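Local coordinates for galacto-N-biose/lacto-N-biose I transporter substrate-binding protein (Bifidobacterium longum, PDB 2Z8D) that probably captures the disaccharides galacto-N-biose and lacto-N-biose outside the cell and hands them to an ABC transporter for uptake, at residues T129-Y134 with A249-A254; G167-S172 with D241-G246. One frame throughout, in Å; residues are numbered along the deposited sequence.

Contact 1: residues T129-Y134 with A249-A254; sequences TGPLVY and AAAWEA. With GAL (beta-D-galactopyranose), chain C; NAG (2-acetamido-2-deoxy-beta-D-glucopyranose), chain B.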
# COMPACT_ATOMS: atom_id res chain seq x y z
N THR A 129 -0.54 6.28 4.50
CA THR A 129 0.13 6.28 3.19
C THR A 129 1.13 5.15 2.99
O THR A 129 1.71 4.67 3.97
CB THR A 129 0.84 7.65 2.92
OG1 THR A 129 1.88 7.89 3.89
CG2 THR A 129 -0.19 8.82 2.96
N GLY A 130 1.36 4.78 1.73
CA GLY A 130 2.24 3.65 1.42
C GLY A 130 3.51 3.90 0.62
O GLY A 130 3.69 3.26 -0.42
N PRO A 131 4.42 4.74 1.10
CA PRO A 131 5.62 4.95 0.27
C PRO A 131 6.48 3.70 0.27
O PRO A 131 6.52 2.95 1.27
CB PRO A 131 6.35 6.10 0.96
CG PRO A 131 5.93 5.94 2.39
CD PRO A 131 4.49 5.56 2.33
N LEU A 132 7.11 3.46 -0.88
CA LEU A 132 8.03 2.35 -1.01
C LEU A 132 9.43 2.71 -0.53
O LEU A 132 9.99 3.74 -0.87
CB LEU A 132 8.07 1.82 -2.45
CG LEU A 132 6.83 1.09 -2.95
CD1 LEU A 132 6.70 1.17 -4.45
CD2 LEU A 132 6.85 -0.42 -2.44
N VAL A 133 10.02 1.80 0.23
CA VAL A 133 11.35 1.98 0.77
C VAL A 133 12.12 0.66 0.59
O VAL A 133 11.66 -0.21 -0.13
CB VAL A 133 11.33 2.41 2.28
CG1 VAL A 133 10.68 3.78 2.43
CG2 VAL A 133 10.59 1.32 3.20
N TYR A 134 13.29 0.56 1.20
CA TYR A 134 14.18 -0.57 1.02
C TYR A 134 14.57 -1.07 2.39
O TYR A 134 15.11 -0.28 3.20
CB TYR A 134 15.45 -0.10 0.25
CG TYR A 134 16.38 -1.24 -0.09
CD1 TYR A 134 15.95 -2.24 -0.97
CD2 TYR A 134 17.65 -1.34 0.48
CE1 TYR A 134 16.79 -3.35 -1.29
CE2 TYR A 134 18.52 -2.46 0.14
CZ TYR A 134 18.06 -3.43 -0.75
OH TYR A 134 18.86 -4.53 -1.10
N ALA A 249 10.08 -2.72 0.05
CA ALA A 249 8.87 -2.96 0.83
C ALA A 249 8.08 -1.66 0.94
O ALA A 249 8.66 -0.57 0.96
CB ALA A 249 9.22 -3.49 2.28
N ALA A 250 6.76 -1.79 1.06
CA ALA A 250 5.91 -0.67 1.42
C ALA A 250 6.19 -0.36 2.88
O ALA A 250 6.42 -1.27 3.71
CB ALA A 250 4.43 -0.99 1.20
N ALA A 251 6.16 0.93 3.21
CA ALA A 251 6.47 1.34 4.60
C ALA A 251 5.62 0.58 5.65
O ALA A 251 6.14 0.23 6.69
CB ALA A 251 6.33 2.85 4.77
N TRP A 252 4.33 0.33 5.36
CA TRP A 252 3.42 -0.38 6.29
C TRP A 252 3.80 -1.86 6.54
O TRP A 252 3.16 -2.56 7.39
CB TRP A 252 1.93 -0.26 5.88
CG TRP A 252 1.63 -0.51 4.39
CD1 TRP A 252 1.39 0.47 3.41
CD2 TRP A 252 1.59 -1.77 3.70
NE1 TRP A 252 1.17 -0.13 2.18
CE2 TRP A 252 1.29 -1.50 2.33
CE3 TRP A 252 1.75 -3.12 4.11
CZ2 TRP A 252 1.20 -2.53 1.36
CZ3 TRP A 252 1.65 -4.13 3.13
CH2 TRP A 252 1.35 -3.84 1.80
N GLU A 253 4.77 -2.37 5.78
CA GLU A 253 5.24 -3.75 5.97
C GLU A 253 6.06 -3.95 7.19
O GLU A 253 6.31 -5.11 7.55
CB GLU A 253 6.03 -4.27 4.74
CG GLU A 253 5.15 -4.44 3.49
CD GLU A 253 5.92 -5.14 2.37
OE1 GLU A 253 6.48 -6.21 2.67
OE2 GLU A 253 6.01 -4.62 1.24
N ALA A 254 6.52 -2.87 7.84
CA ALA A 254 7.53 -3.03 8.93
C ALA A 254 7.15 -4.10 9.98
O ALA A 254 7.86 -5.10 10.13
CB ALA A 254 7.83 -1.72 9.61
C1 GAL C . -2.29 -2.65 2.97
C2 GAL C . -2.97 -1.29 2.73
C3 GAL C . -2.48 -0.26 3.76
C4 GAL C . -2.66 -0.78 5.16
C5 GAL C . -1.94 -2.15 5.31
C6 GAL C . -2.24 -2.78 6.65
O2 GAL C . -2.69 -0.78 1.46
O3 GAL C . -3.07 1.01 3.55
O4 GAL C . -4.05 -0.88 5.44
O5 GAL C . -2.44 -3.05 4.29
O6 GAL C . -1.33 -3.86 6.89
C1 NAG B . -1.59 -6.38 -0.03
C2 NAG B . -2.39 -5.13 0.36
C3 NAG B . -2.05 -4.72 1.80
C4 NAG B . -2.21 -5.91 2.79
C5 NAG B . -1.48 -7.14 2.20
C6 NAG B . -1.61 -8.42 3.06
C7 NAG B . -3.14 -3.31 -1.10
C8 NAG B . -2.76 -2.20 -2.07
N2 NAG B . -2.13 -4.04 -0.61
O1 NAG B . -2.02 -6.78 -1.29
O3 NAG B . -2.93 -3.67 2.16
O4 NAG B . -1.58 -5.54 3.97
O5 NAG B . -1.97 -7.39 0.88
O6 NAG B . -2.98 -8.76 3.25
O7 NAG B . -4.32 -3.51 -0.80
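Val133 and Ala249 form a hydrogen-bonded antiparallel pair in the three-stranded sheet of a periplasmic-binding-protein fold, on strands 132-137 and 246-250, and they illustrate how a sugar site can be built at one end of a sheet. Both of their backbone N-H groups are satisfied across the pair: Val133 N reaches Ala249 O at 2.8 Å in an almost straight bond (176°), and Ala249 N returns to Val133 O at 3.0 Å, that donor lying above the carbonyl plane. Leu132 and Ala250 follow as a non-hydrogen-bonded pair, and their polar atoms find partners away from each other: Leu132 O takes the hydroxyl of Thr284, and Ala250 N donates to Glu253 OE2 three residues on, at 2.9 Å, from above the carboxylate plane. The other carboxylate oxygen, OE1, makes a salt bridge with Arg230, which holds the acid between main chain and guanidinium. A third backbone bond, Ala251 N to Pro131 O, continues the series toward the ligand end, and Pro131 CG packs on Ala251 CB beside it. From Ala250 the chain turns, closed by Glu253 N to Ala250 O. Trp252 takes chi1 of 47°, its CG lodged between the backbone N and the carbonyl carbon, which stands the indole beside the strand end with Ala250 CB under the rim of one face. NE1 is satisfied by Asp287 O, fixing the ring's rotation. Its opposite face carries the bound disaccharide units in a CH-pi type of platform: galactose C1 sits over the ring centre, and GlcNAc C3 lies 3.5 Å from Trp252 CH2.

Contact 2: residues G167-S172 with D241-G246; sequences GKYIMS and DGSLIG
Tyr169 and Leu244 form a single backbone bridge between two loops, one following helix 153-165 and the other helix 233-240, within the solute-binding-protein fold. The main-chain bonds centre on Tyr169: its N donates to Ser243 O at 2.9 Å, and its O accepts from Ile245 N at 3.0 Å, with a weak further bond from Gly246 N at 3.4 Å. Around them both helix ends are finished by glycine at positive phi. Gly167 is the C-prime residue of a Schellman motif, and Gly242 is the middle residue of an Asx turn in which Asp241 OD1 accepts from Ser243 N. Apolar contacts flank the bridge. Ile245 CD1 meets Ile170 CG2 at 3.8 Å, the two side chains crossing at a slant, and also touches Lys168 CB; Phe141 of helix 138-143 packs against both isoleucines. Leu244, whose CG lies anti to the backbone N (chi1 -177°), brings CD1 between Tyr169 CB and Ser172 CB. The one charged group to bond across the contact is the lysine ammonium. A bend at chi2 (-61°) carries the Lys168 chain alongside the opposing loop, where NZ donates to Gly242 O at 2.8 Å from above the carbonyl plane.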
# COMPACT_ATOMS: atom_id res chain seq x y z
N GLY A 167 24.70 -17.40 -2.10
CA GLY A 167 23.39 -17.88 -1.69
C GLY A 167 22.55 -16.84 -0.95
O GLY A 167 21.64 -17.22 -0.17
N LYS A 168 22.85 -15.55 -1.16
CA LYS A 168 22.08 -14.47 -0.50
C LYS A 168 21.33 -13.69 -1.59
O LYS A 168 21.69 -13.81 -2.75
CB LYS A 168 22.96 -13.49 0.30
CG LYS A 168 23.81 -14.06 1.47
CD LYS A 168 22.89 -14.67 2.52
CE LYS A 168 23.67 -14.88 3.84
NZ LYS A 168 22.84 -15.80 4.68
N TYR A 169 20.29 -12.93 -1.21
CA TYR A 169 19.48 -12.15 -2.19
C TYR A 169 19.23 -10.76 -1.64
O TYR A 169 18.69 -10.65 -0.57
CB TYR A 169 18.13 -12.82 -2.43
CG TYR A 169 18.30 -14.19 -3.02
CD1 TYR A 169 18.34 -14.37 -4.39
CD2 TYR A 169 18.47 -15.29 -2.18
CE1 TYR A 169 18.52 -15.65 -4.93
CE2 TYR A 169 18.65 -16.56 -2.71
CZ TYR A 169 18.68 -16.73 -4.07
OH TYR A 169 18.88 -17.99 -4.59
N ILE A 170 19.66 -9.72 -2.36
CA ILE A 170 19.42 -8.33 -1.91
C ILE A 170 18.15 -7.72 -2.58
O ILE A 170 17.83 -6.52 -2.38
CB ILE A 170 20.69 -7.42 -2.07
CG1 ILE A 170 21.03 -7.15 -3.53
CG2 ILE A 170 21.91 -8.05 -1.28
CD1 ILE A 170 22.16 -6.10 -3.73
N MET A 171 17.42 -8.55 -3.33
CA MET A 171 16.10 -8.19 -3.88
C MET A 171 15.12 -9.38 -3.82
O MET A 171 15.55 -10.55 -3.90
CB MET A 171 16.22 -7.58 -5.30
CG MET A 171 14.89 -6.98 -5.88
SD MET A 171 14.25 -5.67 -4.77
CE MET A 171 15.63 -4.58 -4.86
N SER A 172 13.83 -9.09 -3.62
CA SER A 172 12.76 -10.02 -3.99
C SER A 172 12.00 -9.51 -5.20
O SER A 172 11.86 -8.28 -5.43
CB SER A 172 11.80 -10.31 -2.83
OG SER A 172 11.16 -9.10 -2.40
N ASP A 241 15.34 -18.13 7.39
CA ASP A 241 16.58 -18.83 7.02
C ASP A 241 17.79 -17.95 6.67
O ASP A 241 18.88 -18.47 6.49
CB ASP A 241 16.30 -19.92 5.94
CG ASP A 241 16.15 -19.38 4.54
OD1 ASP A 241 16.57 -18.25 4.24
OD2 ASP A 241 15.63 -20.14 3.68
N GLY A 242 17.58 -16.63 6.60
CA GLY A 242 18.66 -15.67 6.34
C GLY A 242 19.15 -15.50 4.91
O GLY A 242 20.19 -14.87 4.69
N SER A 243 18.45 -16.05 3.93
CA SER A 243 18.90 -15.89 2.54
C SER A 243 18.41 -14.57 1.95
O SER A 243 19.17 -13.92 1.27
CB SER A 243 18.50 -17.06 1.64
OG SER A 243 17.09 -17.28 1.59
N LEU A 244 17.15 -14.17 2.24
CA LEU A 244 16.68 -12.81 1.80
C LEU A 244 17.19 -11.72 2.80
O LEU A 244 16.72 -11.63 3.92
CB LEU A 244 15.15 -12.77 1.69
CG LEU A 244 14.53 -11.45 1.17
CD1 LEU A 244 14.89 -11.25 -0.25
CD2 LEU A 244 13.01 -11.49 1.35
N ILE A 245 18.18 -10.92 2.37
CA ILE A 245 18.81 -9.88 3.20
C ILE A 245 18.56 -8.41 2.69
O ILE A 245 19.03 -7.45 3.31
CB ILE A 245 20.32 -10.14 3.34
CG1 ILE A 245 21.01 -10.22 1.96
CG2 ILE A 245 20.50 -11.47 4.20
CD1 ILE A 245 22.48 -9.97 1.97
N GLY A 246 17.78 -8.29 1.64
CA GLY A 246 17.33 -6.96 1.18
C GLY A 246 16.10 -7.10 0.31
O GLY A 246 15.97 -8.07 -0.44

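In the fold
The two contacts have centres about 18 Å apart; contact 2 is nested within the loop that contact 1 closes, and the two share strand 246-250, which runs from Gly246 to Ala250. Tyr134 joins them directly. Its OH makes a probable hydrogen bond of 2.6 Å to Ile170 O, while Tyr134 CE1 packs 3.9 Å from Met171 CE. Their relation to the ligand differs sharply. Contact 1 ends at the sugars themselves, where galactose is also hydrogen-bonded to Asp128, and GlcNAc to Glu177. In contact 2, by contrast, the side chain of Ser172 remains about 13 Å from the bound GlcNAc (NAG).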